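Local coordinates for packaging enzyme P4 (Pseudomonas phage phi13, PDB 4BLP), which probably hydrolyses nucleoside triphosphates as a hexameric, RecA-like motor that drives viral RNA into the capsid during genome packaging, at residues H149-G154 with S160-A165; V170-G175 with T194-V199; L201-A204 with R209-I212; I257-S262 with L268-I273; G279-V282 with A287-S290. All coordinates share one frame; numbering follows the deposited sequence. Where two conformers were deposited one is given.

Contact 1. Residues H149-G154 with S160-A165; sequences HVVVGG and SKWLNA
V151 meets W162 and L163 in a buried, wholly apolar strand-to-helix contact, set in a strand-loop-helix unit whose sequence and shape are consistent with the Walker A motif of a P-loop NTPase. Strand 147-152 runs up to the glycines of the loop, and helix 159-164 leaves it and turns back over one face of the sheet. The closest backbone pair is V151 and L163, with CA atoms 8.2 Å apart, and the segments share no hydrogen bond. The two segments therefore meet here through side chains only. Along the strand, V151 projects at the helix while its neighbours V150 and V152 pack on I273 and Y270 beneath the other face, the alternation expected of an internal strand. The indole of W162 stands with CG opposite its own backbone N (chi1 180°), a setting that extends the ring back along the strand so that its CE3-CZ3 bond lies against the two methyls of V151. CG1 of V151 is 4.0 Å from CE3 of W162. L163 also rests on V254 and A256 of the adjoining strand, so the helix bridges two strands. Nearer the probable phosphate loop, K159 NZ bonds to G153 O. CG2 of V151 carries the tightest part of the contact, 3.7 Å from CZ3 of W162, obliquely to the ring, and 3.8 Å from CD2 of L163, whose side chain runs past it in the opposite direction.

Contact 2. Residues V170-G175 with T194-V199; sequences VTIRWG and TEMLAV
W174 and M196 bring the backbones closest, their CA atoms 7.0 Å apart, where the end of strand 170-173 passes under helix 193-205. I172 and W174, two residues apart in the chain, both point at the helix, which answers with M196 and V199 from successive turns. The principal meeting is that of the thioether with the indole. CB of M196 stands 4.0 Å above one face of the W174 ring, displaced to the rim, and CG lies 3.7 Å from CE3 of W174. The methionine then bends twice (chi2 -78°, chi3 -67°), which folds its methyl back so that M196 CE comes 3.8 Å from W174 CZ3. Its sulfur makes an oblique Met-aromatic contact, SD lying 5.3 Å from the centroid of the six-membered ring of W174. I172 divides its branches between the two helix residues: CD1 touches V199 CG1 at 3.8 Å, whereas CG2 is directed to M196 CG, 4.2 Å away, with the two side chains roughly perpendicular. Around this patch the polar groups turn elsewhere. W174 NE1 donates to A191 O, and E195 forms a salt bridge with R128 of a neighbouring subunit, while L124 of that subunit packs on W174. The chemistry is thus one of dispersion and shape: no hydrogen bond crosses, and the flexible, polarisable methionine moulds itself to a ring whose N-H is already engaged.

Contact 3. Residues L201-A204 with R209-I212; sequences LLLA and RVVI
A204 and L203 of helix 193-205 close on a single residue of the strand, V210, where the chain has just returned to the sheet through a short turn. The interactions across the contact are all apolar. CB of A204 lies 3.9 Å from CG1 of V210, and the small alanine side chain is consistent with the close backbone approach, with CA atoms of A204 and V210 6.2 Å apart. The second methyl of V210 serves the leucine: CG2 is 4.1 Å from CD1 of L203, and the two side chains meet nearly at right angles. This division follows from the V210 rotamer (chi1 48°), which wedges CG1 between the backbone N and the carbonyl carbon and turns CG2 opposite N. L203 also reaches V170 and I172, and A204 reaches L253, so the same helix turn covers three adjacent strands. Polar interactions lie outside the contact. The backbone N of R209 bonds to D169 OD2, and its guanidinium reaches N138 O through NH2. Backbone bonds within the sheet are a third kind: V211 pairs with V170 and I212 with V254, holding strand 210-213 between its parallel neighbours. Strand 187-189, helix 193-205 and strand 210-213 follow one another as a beta-alpha-beta crossover that spans strand 170-173, and this contact closes its second half, as is typical of the alpha/beta core of P-loop NTPases.

Contact 4. Residues I257-S262 with L268-I273; sequences INPMSS and LVYNNI
P259 is the bump of this contact, and helix 266-274 supplies the hollow. The edge of its pyrrolidine ring enters a dip walled by V269, Y270 and I273, side chains brought together by one turn of the helix. CG of the proline sits deepest, 3.7 Å from I273 CD1 and 3.8 Å from V269 CG1; the third wall is the tyrosine, whose CE1 lies 4.0 Å from P259 CG, with that carbon at the edge of the aromatic ring and near its plane. A second, shallower fit follows along the chain. V269 is forked, and while CG1 faces the proline, CG2 lies against S261, 3.5 Å from its OG. That hydroxyl is not left to the valine alone, because it donates to S262 O at 2.8 Å. An Asx turn lies within the protruding loop: M260 N donates to N258 OD1 over 3.1 Å, from well above the carbonyl plane of the amide, and P259 rides at the middle of the turn. M260 has positive phi (55°), and its side chain starts away from the helix and packs on N272 of a neighbouring subunit. V152 lies against both P259 and Y270, joining the fit to the sheet. This loop follows strand 252-257 at the carboxyl end of the parallel strands, the edge at which RecA-like P-loop folds place their nucleotide site.

Contact 5. Residues G279-V282 with A287-S290; sequences GMTV and AVVS
Backbone peptides are the flat groups where V282 meets V289 and S290, and they join the two strands of a beta hairpin, 279-284 with 287-295, at a classic beta bulge. On the face carrying V282 and S290, the side chains of both residues stand together, with Y270 against V282; T281, one residue earlier, turns to the face where W162 packs on it and on V288. V282 grips the opposite strand twice, its N donating to S290 O (2.9 Å) and its O accepting from V289 N (2.7 Å). Two residues, V289 and S290, thus stand opposite one, and the chain of strand 287-295 turns a corner at V289. The first of these bonds is nearly straight, with an N-H...O angle of 165°. Weaker CA-H...O contacts flank them, such as T281 CA to S290 O at 3.5 Å. On the W162 side, T281 CG2 touches V288 CG2 at 3.8 Å, the two side chains roughly perpendicular, while T281 OG1 turns to H149 and Q291. S290 tucks its hydroxyl between its own backbone N and carbonyl carbon (chi1 70°), which brings OG 3.4 Å from CG2 of V282.

Overall arrangement
Contacts 1 to 5 follow one another in series along the chain. Contacts 1, 2, 3 and 5 reach one mixed, mainly parallel sheet, and contact 4 lies in the loop that follows its strand 252-257. Contacts 2 and 3 share helix 193-205 and neighbouring strands 170-173 and 210-213, their centres 8 Å apart. Contacts 1 and 5, also 8 Å apart, meet through adjacent strands 147-152 and 279-284, tied by H149 NE2 and T281 OG1 (2.7 Å). Contact 4 lies 14 Å from contact 1, centre to centre, with helix 266-274 below the sheet face opposite helix 159-164. Helices thus pack on both faces, the probable nucleotide loop joining strand 147-152 to helix 159-164, as in RecA-like motors.

Contact 1. Residues H149-G154 with S160-A165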
# COMPACT_ATOMS: atom_id res chain seq x y z
N HIS D 149 27.79 -16.23 -9.78
CA HIS D 149 28.57 -16.43 -8.54
C HIS D 149 28.48 -15.13 -7.77
O HIS D 149 28.90 -14.10 -8.30
CB HIS D 149 30.04 -16.79 -8.83
CG HIS D 149 30.80 -17.13 -7.59
ND1 HIS D 149 31.13 -18.45 -7.29
CD2 HIS D 149 31.23 -16.34 -6.58
CE1 HIS D 149 31.78 -18.40 -6.13
NE2 HIS D 149 31.86 -17.16 -5.65
N VAL D 150 27.95 -15.13 -6.57
CA VAL D 150 27.87 -13.86 -5.85
C VAL D 150 28.92 -13.81 -4.75
O VAL D 150 29.21 -14.82 -4.10
CB VAL D 150 26.45 -13.57 -5.29
CG1 VAL D 150 25.44 -13.46 -6.43
CG2 VAL D 150 26.03 -14.63 -4.29
N VAL D 151 29.47 -12.62 -4.52
CA VAL D 151 30.45 -12.35 -3.48
C VAL D 151 29.74 -11.49 -2.48
O VAL D 151 29.36 -10.37 -2.81
CB VAL D 151 31.73 -11.68 -4.07
CG1 VAL D 151 32.74 -11.32 -2.95
CG2 VAL D 151 32.36 -12.61 -5.12
N VAL D 152 29.55 -12.00 -1.24
CA VAL D 152 28.71 -11.38 -0.24
C VAL D 152 29.49 -10.89 0.95
O VAL D 152 30.45 -11.52 1.38
CB VAL D 152 27.61 -12.41 0.23
CG1 VAL D 152 26.57 -11.75 1.10
CG2 VAL D 152 26.92 -13.06 -0.97
N GLY D 153 29.05 -9.78 1.53
CA GLY D 153 29.66 -9.23 2.73
C GLY D 153 29.11 -7.87 3.01
O GLY D 153 28.57 -7.24 2.09
N GLY D 154 29.26 -7.39 4.24
CA GLY D 154 28.74 -6.09 4.63
C GLY D 154 29.57 -4.93 4.15
O GLY D 154 30.55 -5.08 3.42
N SER D 160 35.34 -5.66 -3.02
CA SER D 160 36.08 -5.12 -4.17
C SER D 160 37.54 -5.49 -4.14
O SER D 160 38.10 -5.84 -5.18
CB SER D 160 35.96 -3.59 -4.22
OG SER D 160 34.61 -3.25 -4.44
N LYS D 161 38.18 -5.42 -2.95
CA LYS D 161 39.59 -5.73 -2.77
C LYS D 161 39.84 -7.20 -3.04
O LYS D 161 40.82 -7.55 -3.71
CB LYS D 161 40.05 -5.34 -1.35
CG LYS D 161 41.55 -5.43 -1.16
CD LYS D 161 41.99 -4.96 0.22
CE LYS D 161 43.42 -5.36 0.52
NZ LYS D 161 43.74 -5.20 1.96
N TRP D 162 38.98 -8.09 -2.48
CA TRP D 162 39.15 -9.53 -2.71
C TRP D 162 38.95 -9.83 -4.22
O TRP D 162 39.71 -10.59 -4.79
CB TRP D 162 38.17 -10.34 -1.87
CG TRP D 162 38.33 -11.82 -2.10
CD1 TRP D 162 39.30 -12.63 -1.57
CD2 TRP D 162 37.56 -12.65 -2.99
NE1 TRP D 162 39.17 -13.91 -2.05
CE2 TRP D 162 38.10 -13.96 -2.92
CE3 TRP D 162 36.44 -12.42 -3.82
CZ2 TRP D 162 37.58 -15.03 -3.67
CZ3 TRP D 162 35.91 -13.48 -4.55
CH2 TRP D 162 36.48 -14.77 -4.47
N LEU D 163 37.93 -9.22 -4.84
CA LEU D 163 37.63 -9.43 -6.27
C LEU D 163 38.79 -9.02 -7.15
O LEU D 163 39.18 -9.78 -8.03
CB LEU D 163 36.34 -8.70 -6.69
CG LEU D 163 35.04 -9.44 -6.33
CD1 LEU D 163 33.83 -8.51 -6.41
CD2 LEU D 163 34.82 -10.65 -7.21
N ASN D 164 39.40 -7.85 -6.87
CA ASN D 164 40.53 -7.35 -7.64
C ASN D 164 41.72 -8.28 -7.53
O ASN D 164 42.48 -8.43 -8.49
CB ASN D 164 40.90 -5.93 -7.20
CG ASN D 164 39.92 -4.90 -7.69
OD1 ASN D 164 39.28 -5.06 -8.74
ND2 ASN D 164 39.78 -3.80 -6.94
N ALA D 165 41.86 -8.96 -6.37
CA ALA D 165 42.93 -9.92 -6.11
C ALA D 165 42.72 -11.23 -6.87
O ALA D 165 43.66 -12.02 -6.96
CB ALA D 165 43.06 -10.19 -4.61

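Contact 2. Residues V170-G175 with T194-V199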
# COMPACT_ATOMS: atom_id res chain seq x y z
N VAL D 170 37.83 -7.87 -16.51
CA VAL D 170 37.09 -6.61 -16.60
C VAL D 170 36.11 -6.53 -15.45
O VAL D 170 35.59 -7.56 -15.00
CB VAL D 170 36.38 -6.52 -17.99
CG1 VAL D 170 35.38 -7.66 -18.18
CG2 VAL D 170 35.71 -5.14 -18.21
N THR D 171 35.89 -5.32 -14.96
CA THR D 171 34.90 -5.05 -13.91
C THR D 171 33.86 -4.10 -14.45
O THR D 171 34.19 -3.02 -14.95
CB THR D 171 35.60 -4.47 -12.66
OG1 THR D 171 36.59 -5.39 -12.18
CG2 THR D 171 34.59 -4.16 -11.53
N ILE D 172 32.59 -4.49 -14.32
CA ILE D 172 31.48 -3.62 -14.68
C ILE D 172 31.17 -2.80 -13.44
O ILE D 172 31.04 -3.37 -12.35
CB ILE D 172 30.28 -4.42 -15.17
CG1 ILE D 172 30.63 -5.06 -16.52
CG2 ILE D 172 29.01 -3.50 -15.30
CD1 ILE D 172 29.54 -6.05 -16.90
N ARG D 173 31.08 -1.48 -13.59
CA ARG D 173 30.84 -0.59 -12.44
C ARG D 173 29.43 -0.04 -12.53
O ARG D 173 29.09 0.64 -13.50
CB ARG D 173 31.92 0.52 -12.43
CG ARG D 173 33.30 -0.11 -12.04
CD ARG D 173 33.50 -0.12 -10.52
NE ARG D 173 33.64 1.27 -10.09
CZ ARG D 173 33.43 1.71 -8.85
NH1 ARG D 173 33.12 0.86 -7.87
NH2 ARG D 173 33.51 3.01 -8.58
N TRP D 174 28.59 -0.43 -11.56
CA TRP D 174 27.17 -0.07 -11.56
C TRP D 174 26.70 0.33 -10.18
O TRP D 174 26.86 -0.44 -9.21
CB TRP D 174 26.34 -1.28 -12.04
CG TRP D 174 24.85 -1.00 -12.16
CD1 TRP D 174 24.26 0.13 -12.66
CD2 TRP D 174 23.78 -1.88 -11.77
NE1 TRP D 174 22.89 0.03 -12.56
CE2 TRP D 174 22.56 -1.19 -12.01
CE3 TRP D 174 23.73 -3.17 -11.18
CZ2 TRP D 174 21.30 -1.78 -11.77
CZ3 TRP D 174 22.48 -3.76 -10.95
CH2 TRP D 174 21.29 -3.06 -11.23
N GLY D 175 26.09 1.52 -10.10
CA GLY D 175 25.45 2.01 -8.88
C GLY D 175 26.38 2.26 -7.71
O GLY D 175 25.95 2.28 -6.55
N THR D 194 19.38 -2.98 -17.46
CA THR D 194 19.48 -3.63 -18.77
C THR D 194 20.87 -3.47 -19.36
O THR D 194 21.41 -4.45 -19.91
CB THR D 194 18.42 -3.11 -19.77
OG1 THR D 194 18.64 -1.73 -20.07
CG2 THR D 194 16.99 -3.32 -19.25
N GLU D 195 21.46 -2.27 -19.23
CA GLU D 195 22.82 -2.07 -19.76
C GLU D 195 23.80 -2.96 -18.99
O GLU D 195 24.70 -3.55 -19.58
CB GLU D 195 23.21 -0.58 -19.64
CG GLU D 195 24.56 -0.30 -20.29
CD GLU D 195 25.05 1.13 -20.11
OE1 GLU D 195 24.51 1.86 -19.24
OE2 GLU D 195 26.01 1.50 -20.81
N MET D 196 23.67 -3.00 -17.67
CA MET D 196 24.56 -3.84 -16.84
C MET D 196 24.51 -5.29 -17.32
O MET D 196 25.56 -5.87 -17.57
CB MET D 196 24.13 -3.73 -15.37
CG MET D 196 25.05 -4.53 -14.40
SD MET D 196 24.72 -6.33 -14.38
CE MET D 196 23.07 -6.32 -13.63
N LEU D 197 23.30 -5.86 -17.47
CA LEU D 197 23.19 -7.26 -17.87
C LEU D 197 23.69 -7.51 -19.29
O LEU D 197 24.35 -8.51 -19.51
CB LEU D 197 21.75 -7.77 -17.74
CG LEU D 197 21.58 -9.30 -17.83
CD1 LEU D 197 22.48 -10.10 -16.84
CD2 LEU D 197 20.14 -9.67 -17.59
N ALA D 198 23.34 -6.64 -20.24
CA ALA D 198 23.77 -6.83 -21.62
C ALA D 198 25.30 -6.79 -21.70
O ALA D 198 25.91 -7.67 -22.34
CB ALA D 198 23.14 -5.74 -22.51
N VAL D 199 25.92 -5.79 -21.06
CA VAL D 199 27.39 -5.64 -21.09
C VAL D 199 28.03 -6.88 -20.44
O VAL D 199 29.00 -7.42 -20.99
CB VAL D 199 27.83 -4.31 -20.41
CG1 VAL D 199 29.34 -4.26 -20.19
CG2 VAL D 199 27.40 -3.14 -21.29

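Contact 3. Residues L201-A204 with R209-I212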
# COMPACT_ATOMS: atom_id res chain seq x y z
N LEU D 201 26.74 -9.99 -20.11
CA LEU D 201 26.55 -11.17 -20.98
C LEU D 201 27.45 -11.10 -22.21
O LEU D 201 27.98 -12.12 -22.64
CB LEU D 201 25.08 -11.30 -21.41
CG LEU D 201 24.13 -11.61 -20.22
CD1 LEU D 201 22.67 -11.64 -20.71
CD2 LEU D 201 24.52 -13.00 -19.58
N LEU D 202 27.61 -9.90 -22.80
CA LEU D 202 28.50 -9.76 -23.97
C LEU D 202 29.95 -10.09 -23.62
O LEU D 202 30.61 -10.87 -24.33
CB LEU D 202 28.39 -8.34 -24.55
CG LEU D 202 27.12 -8.10 -25.38
CD1 LEU D 202 26.83 -6.54 -25.49
CD2 LEU D 202 27.28 -8.70 -26.76
N LEU D 203 30.46 -9.53 -22.53
CA LEU D 203 31.82 -9.78 -22.09
C LEU D 203 32.04 -11.25 -21.73
O LEU D 203 33.01 -11.83 -22.16
CB LEU D 203 32.14 -8.91 -20.87
CG LEU D 203 32.37 -7.43 -21.20
CD1 LEU D 203 32.25 -6.62 -19.95
CD2 LEU D 203 33.76 -7.21 -21.91
N ALA D 204 31.11 -11.87 -20.99
CA ALA D 204 31.26 -13.28 -20.61
C ALA D 204 31.20 -14.19 -21.85
O ALA D 204 31.98 -15.14 -21.97
CB ALA D 204 30.17 -13.66 -19.60
N ARG D 209 36.65 -12.87 -18.04
CA ARG D 209 36.26 -13.10 -16.65
C ARG D 209 35.74 -11.75 -16.20
O ARG D 209 36.54 -10.83 -16.03
CB ARG D 209 37.43 -13.58 -15.75
CG ARG D 209 37.04 -13.62 -14.25
CD ARG D 209 35.86 -14.57 -13.92
NE ARG D 209 36.18 -15.95 -14.30
CZ ARG D 209 35.47 -16.68 -15.16
NH1 ARG D 209 34.32 -16.23 -15.64
NH2 ARG D 209 35.90 -17.89 -15.50
N VAL D 210 34.42 -11.64 -16.06
CA VAL D 210 33.80 -10.35 -15.75
C VAL D 210 33.24 -10.36 -14.34
O VAL D 210 32.57 -11.32 -13.92
CB VAL D 210 32.72 -9.95 -16.83
CG1 VAL D 210 31.77 -11.09 -17.14
CG2 VAL D 210 31.94 -8.70 -16.44
N VAL D 211 33.50 -9.28 -13.62
CA VAL D 211 33.00 -9.08 -12.25
C VAL D 211 32.12 -7.85 -12.28
O VAL D 211 32.47 -6.88 -12.94
CB VAL D 211 34.20 -8.91 -11.28
CG1 VAL D 211 33.78 -8.24 -9.97
CG2 VAL D 211 34.92 -10.26 -11.07
N ILE D 212 31.01 -7.88 -11.55
CA ILE D 212 30.10 -6.73 -11.47
C ILE D 212 30.19 -6.12 -10.08
O ILE D 212 29.87 -6.77 -9.09
CB ILE D 212 28.64 -7.09 -11.82
CG1 ILE D 212 28.61 -7.68 -13.27
CG2 ILE D 212 27.74 -5.85 -11.72
CD1 ILE D 212 27.75 -8.90 -13.37

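Contact 4. Residues I257-S262 with L268-I273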
# COMPACT_ATOMS: atom_id res chain seq x y z
N ILE D 257 27.59 -8.38 -3.78
CA ILE D 257 26.29 -7.99 -3.26
C ILE D 257 26.34 -7.86 -1.74
O ILE D 257 27.03 -8.64 -1.08
CB ILE D 257 25.19 -8.99 -3.73
CG1 ILE D 257 23.78 -8.44 -3.52
CG2 ILE D 257 25.36 -10.40 -3.11
CD1 ILE D 257 22.69 -9.27 -4.30
N ASN D 258 25.64 -6.87 -1.20
CA ASN D 258 25.51 -6.68 0.25
C ASN D 258 24.01 -6.66 0.53
O ASN D 258 23.39 -5.63 0.29
CB ASN D 258 26.22 -5.42 0.73
CG ASN D 258 25.90 -5.10 2.19
OD1 ASN D 258 25.30 -5.90 2.92
ND2 ASN D 258 26.33 -3.93 2.65
N PRO D 259 23.39 -7.78 0.97
CA PRO D 259 21.93 -7.81 1.11
C PRO D 259 21.36 -6.98 2.26
O PRO D 259 20.14 -6.82 2.35
CB PRO D 259 21.61 -9.31 1.28
CG PRO D 259 22.84 -9.85 1.95
CD PRO D 259 23.98 -9.12 1.27
N MET D 260 22.25 -6.45 3.13
CA MET D 260 21.89 -5.59 4.26
C MET D 260 20.86 -6.24 5.19
O MET D 260 19.83 -5.66 5.54
CB MET D 260 21.39 -4.21 3.78
CG MET D 260 22.45 -3.43 3.08
SD MET D 260 22.00 -1.68 2.98
CE MET D 260 23.55 -1.04 2.34
N SER D 261 21.17 -7.46 5.57
CA SER D 261 20.38 -8.24 6.51
C SER D 261 20.56 -7.64 7.89
O SER D 261 21.63 -7.07 8.18
CB SER D 261 20.91 -9.68 6.53
OG SER D 261 20.40 -10.40 7.64
N SER D 262 19.57 -7.83 8.78
CA SER D 262 19.78 -7.45 10.17
C SER D 262 20.84 -8.42 10.73
O SER D 262 20.96 -9.54 10.20
CB SER D 262 18.48 -7.50 10.96
OG SER D 262 17.91 -8.80 10.91
N LEU D 268 20.91 -16.93 7.99
CA LEU D 268 19.73 -17.34 7.24
C LEU D 268 19.74 -16.69 5.85
O LEU D 268 19.48 -17.37 4.85
CB LEU D 268 18.45 -16.92 7.99
CG LEU D 268 18.02 -17.62 9.26
CD1 LEU D 268 16.62 -17.16 9.64
CD2 LEU D 268 18.01 -19.14 9.12
N VAL D 269 20.00 -15.38 5.79
CA VAL D 269 20.02 -14.67 4.50
C VAL D 269 21.10 -15.25 3.59
O VAL D 269 20.84 -15.49 2.41
CB VAL D 269 20.17 -13.13 4.72
CG1 VAL D 269 20.37 -12.38 3.40
CG2 VAL D 269 18.92 -12.60 5.43
N TYR D 270 22.31 -15.49 4.13
CA TYR D 270 23.40 -16.03 3.31
C TYR D 270 23.04 -17.43 2.81
O TYR D 270 23.30 -17.74 1.65
CB TYR D 270 24.72 -16.01 4.09
CG TYR D 270 25.37 -14.63 4.25
CD1 TYR D 270 24.70 -13.47 3.86
CD2 TYR D 270 26.62 -14.49 4.82
CE1 TYR D 270 25.27 -12.21 4.04
CE2 TYR D 270 27.22 -13.23 4.97
CZ TYR D 270 26.53 -12.10 4.59
OH TYR D 270 27.10 -10.85 4.77
N ASN D 271 22.37 -18.27 3.66
CA ASN D 271 21.91 -19.58 3.21
C ASN D 271 20.89 -19.44 2.06
O ASN D 271 20.94 -20.21 1.10
CB ASN D 271 21.26 -20.36 4.36
CG ASN D 271 22.23 -20.88 5.37
OD1 ASN D 271 23.44 -20.97 5.11
ND2 ASN D 271 21.71 -21.26 6.54
N ASN D 272 19.97 -18.47 2.17
CA ASN D 272 18.97 -18.28 1.11
C ASN D 272 19.62 -17.83 -0.18
O ASN D 272 19.20 -18.24 -1.26
CB ASN D 272 17.89 -17.28 1.57
CG ASN D 272 17.01 -17.82 2.69
OD1 ASN D 272 16.85 -19.01 2.86
ND2 ASN D 272 16.42 -16.96 3.49
N ILE D 273 20.66 -16.98 -0.08
CA ILE D 273 21.39 -16.54 -1.28
C ILE D 273 22.11 -17.74 -1.92
O ILE D 273 22.01 -17.95 -3.13
CB ILE D 273 22.38 -15.38 -0.94
CG1 ILE D 273 21.60 -14.12 -0.58
CG2 ILE D 273 23.30 -15.10 -2.14
CD1 ILE D 273 22.48 -12.95 -0.10

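Contact 5. Residues G279-V282 with A287-S290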
# COMPACT_ATOMS: atom_id res chain seq x y z
N GLY D 279 27.01 -20.20 -7.29
CA GLY D 279 28.10 -20.13 -6.32
C GLY D 279 28.04 -18.91 -5.45
O GLY D 279 27.49 -17.89 -5.84
N MET D 280 28.63 -19.01 -4.25
CA MET D 280 28.63 -17.88 -3.34
C MET D 280 29.92 -17.90 -2.54
O MET D 280 30.32 -18.95 -2.04
CB MET D 280 27.42 -17.97 -2.36
CG MET D 280 27.40 -16.83 -1.36
SD MET D 280 25.97 -16.89 -0.26
CE MET D 280 26.65 -17.95 1.05
N THR D 281 30.55 -16.74 -2.39
CA THR D 281 31.74 -16.54 -1.55
C THR D 281 31.41 -15.47 -0.53
O THR D 281 30.93 -14.40 -0.91
CB THR D 281 32.99 -16.11 -2.40
OG1 THR D 281 33.26 -17.11 -3.37
CG2 THR D 281 34.25 -15.90 -1.53
N VAL D 282 31.63 -15.78 0.75
CA VAL D 282 31.45 -14.80 1.84
C VAL D 282 32.83 -14.23 2.13
O VAL D 282 33.79 -14.99 2.36
CB VAL D 282 30.81 -15.41 3.12
CG1 VAL D 282 30.73 -14.36 4.24
CG2 VAL D 282 29.43 -15.99 2.82
N ALA D 287 39.09 -11.31 2.72
CA ALA D 287 39.50 -12.72 2.75
C ALA D 287 38.26 -13.62 2.72
O ALA D 287 37.18 -13.22 3.16
CB ALA D 287 40.33 -13.01 4.00
N VAL D 288 38.40 -14.83 2.18
CA VAL D 288 37.29 -15.79 2.11
C VAL D 288 36.97 -16.33 3.48
O VAL D 288 37.83 -16.95 4.12
CB VAL D 288 37.58 -16.97 1.12
CG1 VAL D 288 36.44 -17.99 1.12
CG2 VAL D 288 37.79 -16.44 -0.30
N VAL D 289 35.71 -16.16 3.91
CA VAL D 289 35.19 -16.72 5.16
C VAL D 289 34.65 -18.13 4.83
O VAL D 289 34.96 -19.10 5.52
CB VAL D 289 34.10 -15.80 5.79
CG1 VAL D 289 33.38 -16.51 6.94
CG2 VAL D 289 34.70 -14.48 6.26
N SER D 290 33.86 -18.22 3.77
CA SER D 290 33.25 -19.47 3.32
C SER D 290 32.98 -19.38 1.84
O SER D 290 32.92 -18.28 1.28
CB SER D 290 31.97 -19.75 4.09
OG SER D 290 30.94 -18.84 3.74